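RNA 2'-o-ribose methyltransferase (Thermus thermophilus, PDB 1IPA) probably methylates the 2'-hydroxyl of a ribose in RNA, as a member of the TrmH family of knotted SAM-dependent methyltransferases. Local coordinates at residues R27-E32 against A98-P103; L51-G56 against V79-L84; S177-W182 against A223-A228; V191-H196 against V233-Q238. All coordinates share one frame; numbering follows the deposited sequence.

Contact 1 of 4, residues R27-E32 against A98-P103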
loop_
_atom_site.group_PDB
_atom_site.type_symbol
_atom_site.label_atom_id
_atom_site.label_comp_id
_atom_site.label_asym_id
_atom_site.label_seq_id
_atom_site.Cartn_x
_atom_site.Cartn_y
_atom_site.Cartn_z
ATOM N N ARG A 27 17.106 -0.581 -9.990
ATOM C CA ARG A 27 15.797 -0.283 -10.552
ATOM C C ARG A 27 15.004 -1.538 -10.891
ATOM O O ARG A 27 14.364 -1.619 -11.940
ATOM C CB ARG A 27 15.937 0.597 -11.789
ATOM C CG ARG A 27 16.409 1.989 -11.457
ATOM C CD ARG A 27 16.615 2.821 -12.693
ATOM N NE ARG A 27 17.266 4.084 -12.370
ATOM C CZ ARG A 27 17.593 5.016 -13.263
ATOM N NH1 ARG A 27 17.330 4.834 -14.553
ATOM N NH2 ARG A 27 18.180 6.135 -12.856
ATOM N N ARG A 28 15.043 -2.514 -9.993
ATOM C CA ARG A 28 14.307 -3.752 -10.190
ATOM C C ARG A 28 13.729 -4.259 -8.872
ATOM O O ARG A 28 14.232 -3.927 -7.794
ATOM C CB ARG A 28 15.217 -4.792 -10.833
ATOM C CG ARG A 28 15.418 -4.519 -12.309
ATOM C CD ARG A 28 16.467 -5.401 -12.928
ATOM N NE ARG A 28 16.494 -5.231 -14.379
ATOM C CZ ARG A 28 16.829 -4.107 -15.002
ATOM N NH1 ARG A 28 17.176 -3.034 -14.305
ATOM N NH2 ARG A 28 16.811 -4.053 -16.327
ATOM N N PHE A 29 12.657 -5.038 -8.959
ATOM C CA PHE A 29 12.019 -5.577 -7.770
ATOM C C PHE A 29 11.235 -6.836 -8.107
ATOM O O PHE A 29 10.866 -7.064 -9.262
ATOM C CB PHE A 29 11.104 -4.525 -7.103
ATOM C CG PHE A 29 9.938 -4.089 -7.952
ATOM C CD1 PHE A 29 8.645 -4.519 -7.653
ATOM C CD2 PHE A 29 10.123 -3.232 -9.039
ATOM C CE1 PHE A 29 7.556 -4.106 -8.417
ATOM C CE2 PHE A 29 9.032 -2.813 -9.811
ATOM C CZ PHE A 29 7.745 -3.255 -9.491
ATOM N N LEU A 30 11.000 -7.651 -7.083
ATOM C CA LEU A 30 10.298 -8.904 -7.241
ATOM C C LEU A 30 8.819 -8.744 -6.972
ATOM O O LEU A 30 8.402 -7.937 -6.135
ATOM C CB LEU A 30 10.880 -9.944 -6.285
ATOM C CG LEU A 30 12.383 -10.205 -6.404
ATOM C CD1 LEU A 30 12.882 -10.914 -5.156
ATOM C CD2 LEU A 30 12.666 -11.014 -7.655
ATOM N N ILE A 31 8.021 -9.511 -7.701
ATOM C CA ILE A 31 6.589 -9.470 -7.525
ATOM C C ILE A 31 6.077 -10.895 -7.329
ATOM O O ILE A 31 5.947 -11.657 -8.287
ATOM C CB ILE A 31 5.904 -8.830 -8.740
ATOM C CG1 ILE A 31 6.498 -7.432 -8.993
ATOM C CG2 ILE A 31 4.404 -8.759 -8.501
ATOM C CD1 ILE A 31 5.901 -6.690 -10.205
ATOM N N GLU A 32 5.804 -11.245 -6.076
ATOM C CA GLU A 32 5.298 -12.571 -5.707
ATOM C C GLU A 32 3.763 -12.657 -5.751
ATOM O O GLU A 32 3.067 -11.828 -5.159
ATOM C CB GLU A 32 5.805 -12.933 -4.303
ATOM C CG GLU A 32 5.157 -14.142 -3.649
ATOM C CD GLU A 32 5.943 -14.650 -2.423
ATOM O OE1 GLU A 32 6.447 -13.821 -1.626
ATOM O OE2 GLU A 32 6.047 -15.885 -2.253
ATOM N N ALA A 98 7.829 -12.816 -10.242
ATOM C CA ALA A 98 8.419 -12.152 -11.387
ATOM C C ALA A 98 9.450 -11.101 -11.019
ATOM O O ALA A 98 9.495 -10.614 -9.887
ATOM C CB ALA A 98 7.328 -11.530 -12.231
ATOM N N LEU A 99 10.299 -10.780 -11.984
ATOM C CA LEU A 99 11.311 -9.754 -11.807
ATOM C C LEU A 99 10.748 -8.584 -12.589
ATOM O O LEU A 99 10.446 -8.717 -13.776
ATOM C CB LEU A 99 12.646 -10.184 -12.420
ATOM C CG LEU A 99 13.780 -9.154 -12.371
ATOM C CD1 LEU A 99 14.089 -8.811 -10.908
ATOM C CD2 LEU A 99 15.025 -9.702 -13.064
ATOM N N ALA A 100 10.611 -7.438 -11.940
ATOM C CA ALA A 100 10.054 -6.278 -12.611
ATOM C C ALA A 100 11.018 -5.106 -12.675
ATOM O O ALA A 100 11.938 -4.999 -11.873
ATOM C CB ALA A 100 8.776 -5.855 -11.908
ATOM N N ARG A 101 10.788 -4.231 -13.647
ATOM C CA ARG A 101 11.583 -3.026 -13.839
ATOM C C ARG A 101 10.903 -1.922 -13.027
ATOM O O ARG A 101 9.707 -1.695 -13.177
ATOM C CB ARG A 101 11.568 -2.632 -15.315
ATOM C CG ARG A 101 12.886 -2.765 -16.046
ATOM C CD ARG A 101 13.762 -1.524 -15.884
ATOM N NE ARG A 101 14.923 -1.591 -16.770
ATOM C CZ ARG A 101 15.823 -0.622 -16.912
ATOM N NH1 ARG A 101 15.707 0.504 -16.223
ATOM N NH2 ARG A 101 16.832 -0.778 -17.758
ATOM N N MET A 102 11.649 -1.238 -12.165
ATOM C CA MET A 102 11.064 -0.159 -11.379
ATOM C C MET A 102 10.612 0.950 -12.345
ATOM O O MET A 102 11.426 1.586 -13.002
ATOM C CB MET A 102 12.092 0.375 -10.380
ATOM C CG MET A 102 11.514 1.190 -9.247
ATOM S SD MET A 102 12.767 1.744 -8.092
ATOM C CE MET A 102 12.864 0.360 -7.050
ATOM N N PRO A 103 9.296 1.178 -12.443
ATOM C CA PRO A 103 8.630 2.169 -13.296
ATOM C C PRO A 103 9.280 3.544 -13.430
ATOM O O PRO A 103 10.145 3.928 -12.637
ATOM C CB PRO A 103 7.240 2.259 -12.684
ATOM C CG PRO A 103 6.994 0.846 -12.257
ATOM C CD PRO A 103 8.308 0.477 -11.602
#
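Phe29 and Ala100 exchange a pair of backbone hydrogen bonds, Ala100 N to Phe29 O at 2.7 Å and Phe29 N to Ala100 O at 3.0 Å. Ile31 and Ala98 form the next such pair, and Met102 N adds a nearly straight bond of 2.8 Å to Arg27 O. Between these rungs sit the non-hydrogen-bonded pairs Arg28-Arg101 and Leu30-Leu99. The two arginines bring like charges together, Arg28 NH2 lying 3.1 Å from Arg101 NE with the guanidinium planes 51° apart; a salt bridge from Arg28 NE to Glu48 probably offsets the repulsion. On the other face the Phe29 ring, with CG tucked between its own N and carbonyl carbon (chi1 64°), leans over Ala100, whose CB makes a CH-pi contact 3.9 Å from the ring centroid. Ile31 CD1 closes on the same methyl at 3.4 Å, while Met102 CA and Arg101 O meet the ring's edge. Helix 34-42 covers Ile31 and Ala98. This is an antiparallel ladder in which strand 28-32 is an outermost strand, within this chain, of the mixed sheet of the eL30-like domain, the probable RNA-binding part of the enzyme.

Contact 2 of 4, residues L51-G56 against V79-L84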
loop_
_atom_site.group_PDB
_atom_site.type_symbol
_atom_site.label_atom_id
_atom_site.label_comp_id
_atom_site.label_asym_id
_atom_site.label_seq_id
_atom_site.Cartn_x
_atom_site.Cartn_y
_atom_site.Cartn_z
ATOM N N LEU A 51 9.675 -16.646 -12.625
ATOM C CA LEU A 51 10.103 -17.913 -12.059
ATOM C C LEU A 51 8.841 -18.736 -11.853
ATOM O O LEU A 51 7.785 -18.185 -11.532
ATOM C CB LEU A 51 10.833 -17.697 -10.732
ATOM C CG LEU A 51 12.315 -17.329 -10.847
ATOM C CD1 LEU A 51 12.498 -16.046 -11.644
ATOM C CD2 LEU A 51 12.892 -17.181 -9.452
ATOM N N VAL A 52 8.955 -20.049 -12.046
ATOM C CA VAL A 52 7.821 -20.959 -11.920
ATOM C C VAL A 52 8.135 -22.211 -11.105
ATOM O O VAL A 52 9.173 -22.834 -11.300
ATOM C CB VAL A 52 7.354 -21.405 -13.310
ATOM C CG1 VAL A 52 6.151 -22.328 -13.190
ATOM C CG2 VAL A 52 7.033 -20.187 -14.158
ATOM N N TRP A 53 7.228 -22.569 -10.199
ATOM C CA TRP A 53 7.363 -23.760 -9.353
ATOM C C TRP A 53 7.451 -24.997 -10.249
ATOM O O TRP A 53 6.583 -25.230 -11.098
ATOM C CB TRP A 53 6.138 -23.861 -8.432
ATOM C CG TRP A 53 5.956 -25.135 -7.619
ATOM C CD1 TRP A 53 4.758 -25.743 -7.312
ATOM C CD2 TRP A 53 6.967 -25.899 -6.941
ATOM N NE1 TRP A 53 4.963 -26.827 -6.490
ATOM C CE2 TRP A 53 6.307 -26.946 -6.246
ATOM C CE3 TRP A 53 8.360 -25.803 -6.849
ATOM C CZ2 TRP A 53 6.996 -27.882 -5.474
ATOM C CZ3 TRP A 53 9.046 -26.737 -6.081
ATOM C CH2 TRP A 53 8.363 -27.763 -5.403
ATOM N N GLU A 54 8.507 -25.781 -10.063
ATOM C CA GLU A 54 8.710 -26.995 -10.843
ATOM C C GLU A 54 7.557 -27.966 -10.585
ATOM O O GLU A 54 7.250 -28.816 -11.421
ATOM C CB GLU A 54 10.043 -27.641 -10.463
ATOM C CG GLU A 54 10.062 -28.225 -9.069
ATOM C CD GLU A 54 11.452 -28.621 -8.616
ATOM O OE1 GLU A 54 12.339 -28.768 -9.486
ATOM O OE2 GLU A 54 11.653 -28.796 -7.388
ATOM N N GLY A 55 6.916 -27.821 -9.426
ATOM C CA GLY A 55 5.795 -28.677 -9.075
ATOM C C GLY A 55 4.462 -28.244 -9.670
ATOM O O GLY A 55 3.418 -28.794 -9.323
ATOM N N GLY A 56 4.489 -27.262 -10.568
ATOM C CA GLY A 56 3.263 -26.792 -11.190
ATOM C C GLY A 56 2.684 -25.506 -10.616
ATOM O O GLY A 56 3.103 -25.026 -9.561
ATOM N N VAL A 79 11.769 -23.325 -11.281
ATOM C CA VAL A 79 12.457 -23.271 -10.003
ATOM C C VAL A 79 11.916 -24.202 -8.916
ATOM O O VAL A 79 10.782 -24.669 -8.993
ATOM C CB VAL A 79 12.436 -21.803 -9.511
ATOM C CG1 VAL A 79 12.668 -21.724 -8.030
ATOM C CG2 VAL A 79 13.489 -21.003 -10.260
ATOM N N SER A 80 12.741 -24.461 -7.904
ATOM C CA SER A 80 12.363 -25.321 -6.790
ATOM C C SER A 80 11.704 -24.514 -5.674
ATOM O O SER A 80 11.781 -23.279 -5.646
ATOM C CB SER A 80 13.592 -26.048 -6.233
ATOM O OG SER A 80 14.365 -25.204 -5.394
ATOM N N GLU A 81 11.062 -25.221 -4.749
ATOM C CA GLU A 81 10.375 -24.592 -3.631
ATOM C C GLU A 81 11.339 -23.840 -2.717
ATOM O O GLU A 81 11.046 -22.732 -2.264
ATOM C CB GLU A 81 9.616 -25.654 -2.828
ATOM C CG GLU A 81 8.801 -25.100 -1.672
ATOM C CD GLU A 81 8.046 -26.179 -0.918
ATOM O OE1 GLU A 81 7.268 -25.830 -0.007
ATOM O OE2 GLU A 81 8.234 -27.375 -1.231
ATOM N N ALA A 82 12.492 -24.441 -2.448
ATOM C CA ALA A 82 13.480 -23.811 -1.588
ATOM C C ALA A 82 13.941 -22.471 -2.165
ATOM O O ALA A 82 14.263 -21.551 -1.422
ATOM C CB ALA A 82 14.666 -24.740 -1.395
ATOM N N VAL A 83 13.972 -22.371 -3.490
ATOM C CA VAL A 83 14.383 -21.144 -4.157
ATOM C C VAL A 83 13.287 -20.081 -4.092
ATOM O O VAL A 83 13.569 -18.922 -3.797
ATOM C CB VAL A 83 14.753 -21.409 -5.625
ATOM C CG1 VAL A 83 14.855 -20.100 -6.389
ATOM C CG2 VAL A 83 16.077 -22.146 -5.688
ATOM N N LEU A 84 12.044 -20.468 -4.365
ATOM C CA LEU A 84 10.934 -19.514 -4.292
ATOM C C LEU A 84 10.810 -18.982 -2.867
ATOM O O LEU A 84 10.528 -17.807 -2.649
ATOM C CB LEU A 84 9.617 -20.178 -4.698
ATOM C CG LEU A 84 9.468 -20.550 -6.174
ATOM C CD1 LEU A 84 8.207 -21.371 -6.362
ATOM C CD2 LEU A 84 9.445 -19.289 -7.028
#
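Trp53 and Val79 form a parallel bridge, bonded through the residues on either side of Trp53. Val79 N gives a short, nearly straight bond of 2.6 Å to Val52 O, and Val79 O takes one from Glu54 N at 2.7 Å, so both backbone polar groups of Val79 are used. The two segments then part: residues 53-56 make a type I turn closed by Gly56 N to Trp53 O, while the second enters helix 81-87. Ser80 is the N-cap of that helix; its OG accepts a weak bond from Val83 N and also bonds to Thr4 O. This is the strand-to-helix junction of the mixed sheet in the eL30-like domain, where strand 75-79 lies between strands 2-3 and 47-53, and the helix that follows leads to strand 96-101 on the far side of strand 47-53. Leu84, one turn into the helix, comes back over strand 47-53, its CD1 3.8 Å from Trp53 CB and its CD2 4.3 Å from Leu51 CB. Leu51 CG meets Val79 CG2 at 3.9 Å, the two side chains crossing at a slant. Trp53 has CG anti to its backbone N (chi1 171°), which carries the indole across to the start of the helix: Val79 O lies near the ring plane, 3.4 Å from CE3. The indole lies against the first turn near Glu81 CB, but the modelled approach there is too tight to be relied on in detail. The Glu54 chain runs alongside Val79 O and brings OE2 to 3.6 Å from Ser80 CB.

Contact 3 of 4, residues S177-W182 against A223-A228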
loop_
_atom_site.group_PDB
_atom_site.type_symbol
_atom_site.label_atom_id
_atom_site.label_comp_id
_atom_site.label_asym_id
_atom_site.label_seq_id
_atom_site.Cartn_x
_atom_site.Cartn_y
_atom_site.Cartn_z
ATOM N N SER A 177 4.749 18.809 8.017
ATOM C CA SER A 177 4.592 20.233 7.712
ATOM C C SER A 177 4.235 20.421 6.245
ATOM O O SER A 177 3.368 21.224 5.911
ATOM C CB SER A 177 5.889 21.003 7.994
ATOM O OG SER A 177 6.456 20.642 9.240
ATOM N N GLU A 178 4.915 19.680 5.376
ATOM C CA GLU A 178 4.677 19.758 3.938
ATOM C C GLU A 178 3.265 19.324 3.565
ATOM O O GLU A 178 2.612 19.948 2.724
ATOM C CB GLU A 178 5.687 18.885 3.184
ATOM C CG GLU A 178 7.094 19.447 3.117
ATOM C CD GLU A 178 8.094 18.433 2.588
ATOM O OE1 GLU A 178 8.411 17.469 3.321
ATOM O OE2 GLU A 178 8.555 18.593 1.439
ATOM N N VAL A 179 2.802 18.243 4.185
ATOM C CA VAL A 179 1.465 17.733 3.918
ATOM C C VAL A 179 0.418 18.693 4.463
ATOM O O VAL A 179 -0.594 18.950 3.812
ATOM C CB VAL A 179 1.280 16.330 4.536
ATOM C CG1 VAL A 179 -0.193 15.937 4.550
ATOM C CG2 VAL A 179 2.082 15.315 3.730
ATOM N N LEU A 180 0.665 19.233 5.651
ATOM C CA LEU A 180 -0.263 20.180 6.259
ATOM C C LEU A 180 -0.373 21.461 5.428
ATOM O O LEU A 180 -1.466 21.984 5.223
ATOM C CB LEU A 180 0.173 20.486 7.697
ATOM C CG LEU A 180 -0.228 19.367 8.668
ATOM C CD1 LEU A 180 0.431 19.539 10.026
ATOM C CD2 LEU A 180 -1.740 19.380 8.798
ATOM N N ASP A 181 0.755 21.953 4.926
ATOM C CA ASP A 181 0.740 23.155 4.100
ATOM C C ASP A 181 0.002 22.838 2.809
ATOM O O ASP A 181 -0.671 23.696 2.237
ATOM C CB ASP A 181 2.163 23.610 3.771
ATOM C CG ASP A 181 2.954 24.003 5.005
ATOM O OD1 ASP A 181 4.141 24.354 4.849
ATOM O OD2 ASP A 181 2.397 23.961 6.128
ATOM N N TRP A 182 0.121 21.599 2.354
ATOM C CA TRP A 182 -0.550 21.188 1.127
ATOM C C TRP A 182 -2.076 21.240 1.302
ATOM O O TRP A 182 -2.794 21.772 0.452
ATOM C CB TRP A 182 -0.125 19.768 0.745
ATOM C CG TRP A 182 -0.696 19.310 -0.561
ATOM C CD1 TRP A 182 -0.235 19.614 -1.805
ATOM C CD2 TRP A 182 -1.868 18.509 -0.750
ATOM N NE1 TRP A 182 -1.048 19.057 -2.760
ATOM C CE2 TRP A 182 -2.060 18.373 -2.140
ATOM C CE3 TRP A 182 -2.778 17.896 0.122
ATOM C CZ2 TRP A 182 -3.125 17.648 -2.685
ATOM C CZ3 TRP A 182 -3.839 17.175 -0.419
ATOM C CH2 TRP A 182 -4.001 17.058 -1.811
ATOM N N ALA A 223 -0.552 17.841 18.248
ATOM C CA ALA A 223 -1.400 19.025 18.324
ATOM C C ALA A 223 -1.514 19.698 16.960
ATOM O O ALA A 223 -2.583 20.178 16.584
ATOM C CB ALA A 223 -0.842 20.009 19.354
ATOM N N ALA A 224 -0.409 19.719 16.220
ATOM C CA ALA A 224 -0.378 20.336 14.901
ATOM C C ALA A 224 -1.557 19.886 14.043
ATOM O O ALA A 224 -2.209 20.710 13.400
ATOM C CB ALA A 224 0.930 20.002 14.204
ATOM N N TRP A 225 -1.828 18.584 14.034
ATOM C CA TRP A 225 -2.934 18.043 13.245
ATOM C C TRP A 225 -4.302 18.381 13.813
ATOM O O TRP A 225 -5.245 18.605 13.062
ATOM C CB TRP A 225 -2.812 16.522 13.102
ATOM C CG TRP A 225 -1.643 16.122 12.273
ATOM C CD1 TRP A 225 -0.387 15.825 12.713
ATOM C CD2 TRP A 225 -1.589 16.077 10.841
ATOM N NE1 TRP A 225 0.446 15.607 11.647
ATOM C CE2 TRP A 225 -0.263 15.754 10.486
ATOM C CE3 TRP A 225 -2.536 16.286 9.823
ATOM C CZ2 TRP A 225 0.147 15.631 9.156
ATOM C CZ3 TRP A 225 -2.132 16.164 8.501
ATOM C CH2 TRP A 225 -0.796 15.838 8.179
ATOM N N LEU A 226 -4.407 18.430 15.136
ATOM C CA LEU A 226 -5.676 18.733 15.785
ATOM C C LEU A 226 -6.101 20.196 15.659
ATOM O O LEU A 226 -7.289 20.500 15.601
ATOM C CB LEU A 226 -5.618 18.323 17.257
ATOM C CG LEU A 226 -5.346 16.830 17.452
ATOM C CD1 LEU A 226 -5.510 16.446 18.911
ATOM C CD2 LEU A 226 -6.307 16.031 16.592
ATOM N N GLU A 227 -5.129 21.096 15.610
ATOM C CA GLU A 227 -5.416 22.513 15.480
ATOM C C GLU A 227 -5.753 22.849 14.031
ATOM O O GLU A 227 -6.483 23.799 13.758
ATOM C CB GLU A 227 -4.207 23.332 15.944
ATOM C CG GLU A 227 -3.848 23.089 17.406
ATOM C CD GLU A 227 -2.582 23.808 17.845
ATOM O OE1 GLU A 227 -1.499 23.517 17.285
ATOM O OE2 GLU A 227 -2.669 24.662 18.756
ATOM N N ALA A 228 -5.235 22.051 13.101
ATOM C CA ALA A 228 -5.487 22.292 11.686
ATOM C C ALA A 228 -6.798 21.700 11.183
ATOM O O ALA A 228 -7.305 22.109 10.138
ATOM C CB ALA A 228 -4.333 21.757 10.856
#
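Leu180 lays its branched end over one face of the Trp225 indole. Its CD2 methyl sits 3.5 Å from the centroid of the six-membered ring, 25° off the normal, a close CH-pi contact in which CZ3 is the nearest ring atom at 3.3 Å. CD1 of the same leucine lies over the junction of the two rings, 3.9 Å from Trp225 CE2, so both methyls and CG rest on the aromatic surface. The indole also meets Val179, but from another direction: CG1 comes in at the ring edge, in its plane, 3.7 Å from CH2, and the two side chains cross at about a right angle. With chi1 at -68°, Trp225 has CG anti to its carbonyl carbon, and the ring reaches from helix 223-228 toward helix 176-185. Two small residues one turn apart complete the seat for Leu180: Ala224 CB stands 4.2 Å from CD1 and Ala228 CB 4.1 Å from CD2. The contact between the two segments is wholly apolar; the indole's polar atom, NE1, hydrogen-bonds to Glu176 just ahead of the first segment. The helix segments run almost exactly parallel, 4° apart, with axes 11.3 Å from each other, a spacing wide enough for the indole. Beneath them lies the parallel sheet of the Rossmann-like methyltransferase domain: Val179 and Trp225 both rest on Val120 of strand 117-122, and Trp225 touches Val122 as well.

Contact 4 of 4, residues V191-H196 against V233-Q238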
loop_
_atom_site.group_PDB
_atom_site.type_symbol
_atom_site.label_atom_id
_atom_site.label_comp_id
_atom_site.label_asym_id
_atom_site.label_seq_id
_atom_site.Cartn_x
_atom_site.Cartn_y
_atom_site.Cartn_z
ATOM N N VAL A 191 -10.464 16.265 8.687
ATOM C CA VAL A 191 -11.103 15.617 9.836
ATOM C C VAL A 191 -10.012 14.785 10.513
ATOM O O VAL A 191 -9.447 13.873 9.905
ATOM C CB VAL A 191 -12.252 14.671 9.383
ATOM C CG1 VAL A 191 -12.813 13.893 10.581
ATOM C CG2 VAL A 191 -13.351 15.471 8.703
ATOM N N ALA A 192 -9.692 15.109 11.757
ATOM C CA ALA A 192 -8.655 14.374 12.468
ATOM C C ALA A 192 -9.254 13.351 13.429
ATOM O O ALA A 192 -10.228 13.633 14.120
ATOM C CB ALA A 192 -7.754 15.341 13.231
ATOM N N THR A 193 -8.661 12.165 13.457
ATOM C CA THR A 193 -9.114 11.085 14.321
ATOM C C THR A 193 -8.302 11.083 15.621
ATOM O O THR A 193 -7.073 11.123 15.597
ATOM C CB THR A 193 -8.949 9.709 13.615
ATOM O OG1 THR A 193 -9.612 9.738 12.343
ATOM C CG2 THR A 193 -9.552 8.591 14.455
ATOM N N THR A 194 -9.001 11.062 16.751
ATOM C CA THR A 194 -8.364 11.033 18.064
ATOM C C THR A 194 -9.282 10.320 19.045
ATOM O O THR A 194 -10.507 10.440 18.959
ATOM C CB THR A 194 -8.096 12.455 18.620
ATOM O OG1 THR A 194 -9.286 13.245 18.522
ATOM C CG2 THR A 194 -6.994 13.127 17.848
ATOM N N PRO A 195 -8.705 9.567 19.993
ATOM C CA PRO A 195 -9.525 8.855 20.976
ATOM C C PRO A 195 -10.200 9.794 21.979
ATOM O O PRO A 195 -11.171 9.420 22.624
ATOM C CB PRO A 195 -8.523 7.913 21.635
ATOM C CG PRO A 195 -7.245 8.714 21.585
ATOM C CD PRO A 195 -7.278 9.251 20.173
ATOM N N HIS A 196 -9.702 11.020 22.109
ATOM C CA HIS A 196 -10.318 11.943 23.054
ATOM C C HIS A 196 -11.274 12.967 22.457
ATOM O O HIS A 196 -11.671 13.913 23.131
ATOM C CB HIS A 196 -9.254 12.640 23.909
ATOM C CG HIS A 196 -8.151 13.275 23.128
ATOM N ND1 HIS A 196 -8.329 14.420 22.386
ATOM C CD2 HIS A 196 -6.844 12.941 23.002
ATOM C CE1 HIS A 196 -7.177 14.770 21.838
ATOM N NE2 HIS A 196 -6.261 13.888 22.197
ATOM N N VAL A 233 -12.661 13.789 15.412
ATOM C CA VAL A 233 -13.589 12.700 15.595
ATOM C C VAL A 233 -12.951 11.430 16.181
ATOM O O VAL A 233 -11.737 11.245 16.126
ATOM C CB VAL A 233 -14.242 12.432 14.208
ATOM C CG1 VAL A 233 -13.821 11.081 13.664
ATOM C CG2 VAL A 233 -15.734 12.606 14.290
ATOM N N ARG A 234 -13.772 10.553 16.744
ATOM C CA ARG A 234 -13.235 9.323 17.307
ATOM C C ARG A 234 -13.997 8.074 16.903
ATOM O O ARG A 234 -15.179 8.121 16.545
ATOM C CB ARG A 234 -13.169 9.398 18.837
ATOM C CG ARG A 234 -14.482 9.129 19.546
ATOM C CD ARG A 234 -14.278 9.021 21.045
ATOM N NE ARG A 234 -15.445 8.424 21.670
ATOM C CZ ARG A 234 -16.608 9.044 21.799
ATOM N NH1 ARG A 234 -16.748 10.284 21.360
ATOM N NH2 ARG A 234 -17.638 8.408 22.331
ATOM N N ILE A 235 -13.284 6.954 16.955
ATOM C CA ILE A 235 -13.844 5.649 16.638
ATOM C C ILE A 235 -14.106 5.010 17.991
ATOM O O ILE A 235 -13.185 4.642 18.706
ATOM C CB ILE A 235 -12.846 4.802 15.814
ATOM C CG1 ILE A 235 -12.680 5.423 14.420
ATOM C CG2 ILE A 235 -13.335 3.365 15.709
ATOM C CD1 ILE A 235 -11.570 4.820 13.597
ATOM N N PRO A 236 -15.380 4.883 18.363
ATOM C CA PRO A 236 -15.744 4.295 19.651
ATOM C C PRO A 236 -15.202 2.893 19.855
ATOM O O PRO A 236 -15.207 2.078 18.932
ATOM C CB PRO A 236 -17.268 4.349 19.627
ATOM C CG PRO A 236 -17.584 4.168 18.162
ATOM C CD PRO A 236 -16.568 5.066 17.506
ATOM N N MET A 237 -14.700 2.641 21.062
ATOM C CA MET A 237 -14.158 1.339 21.453
ATOM C C MET A 237 -15.123 0.824 22.523
ATOM O O MET A 237 -15.288 1.447 23.565
ATOM C CB MET A 237 -12.753 1.477 22.058
ATOM C CG MET A 237 -11.648 2.021 21.124
ATOM S SD MET A 237 -11.286 1.000 19.674
ATOM C CE MET A 237 -11.495 2.148 18.442
ATOM N N GLN A 238 -15.751 -0.315 22.263
ATOM C CA GLN A 238 -16.732 -0.888 23.179
ATOM C C GLN A 238 -16.271 -1.957 24.166
ATOM O O GLN A 238 -17.063 -2.386 25.006
ATOM C CB GLN A 238 -17.898 -1.451 22.365
ATOM C CG GLN A 238 -18.702 -0.389 21.647
ATOM C CD GLN A 238 -19.821 0.157 22.510
ATOM O OE1 GLN A 238 -20.708 -0.581 22.911
ATOM N NE2 GLN A 238 -19.783 1.448 22.795
#
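Val233 is the residue that takes hold of strand 190-193: its N donates to Ala192 O at 2.8 Å, and its O accepts from Thr194 N, also at 2.8 Å. Thr193, bracketed by these two bonds, pairs with Val233 as a parallel bridge and turns its CA hydrogen to the same carbonyl, with CA 3.2 Å from Val233 O; its OG1 goes the other way across the sheet, to a hydrogen bond with Ala213 O on strand 210-214. The side chain of Val233 comes up against Val191, whose CG1 lies 4.2 Å from Val233 CB in a loose, slanting approach, while Tyr201 packs on it from a loop. Strand 231-233 is, within this chain, an outer strand of the parallel sheet of the SPOUT-type methyltransferase domain, a Rossmann-like fold tied in a deep trefoil knot, and strand 190-193 is its inner neighbour. Arg234 comes next; the end of its side chain leads away from strand 190-193. A chi1 of 80° sets CG over the backbone, flanked by N and C, and the extended chain passes Pro195, with CD 3.5 Å from Pro195 O; the guanidinium goes on to bond through NH1 to Ala197 O. Ile235 turns back: its CD1 reaches Thr193 CG2 at 4.4 Å, a light touch beside helix 246-261, where Ser249, Leu252 and Leu253 cover the isoleucine.

How the contacts relate
Contacts 1 and 2 belong to the mixed sheet of the eL30-like domain, contact 2 nested in the chain loop that contact 1 closes, while contacts 3 and 4 lie on the opposite side of the chain's centre in the methyltransferase domain, their segments alternating along the chain. Contacts 1 and 4 both secure a border strand, antiparallel with five backbone bonds in the first and parallel with two in the second. Contact 2 mixes a short bridge with a helix start, and contact 3 relies on apolar side chains alone. All are partly buried: six of eleven touching residues in contact 1, half in contacts 2 and 4, two of five in contact 3. Leu226 CD2 joins contacts 3 and 4, 3.2 Å from Thr194 CG2.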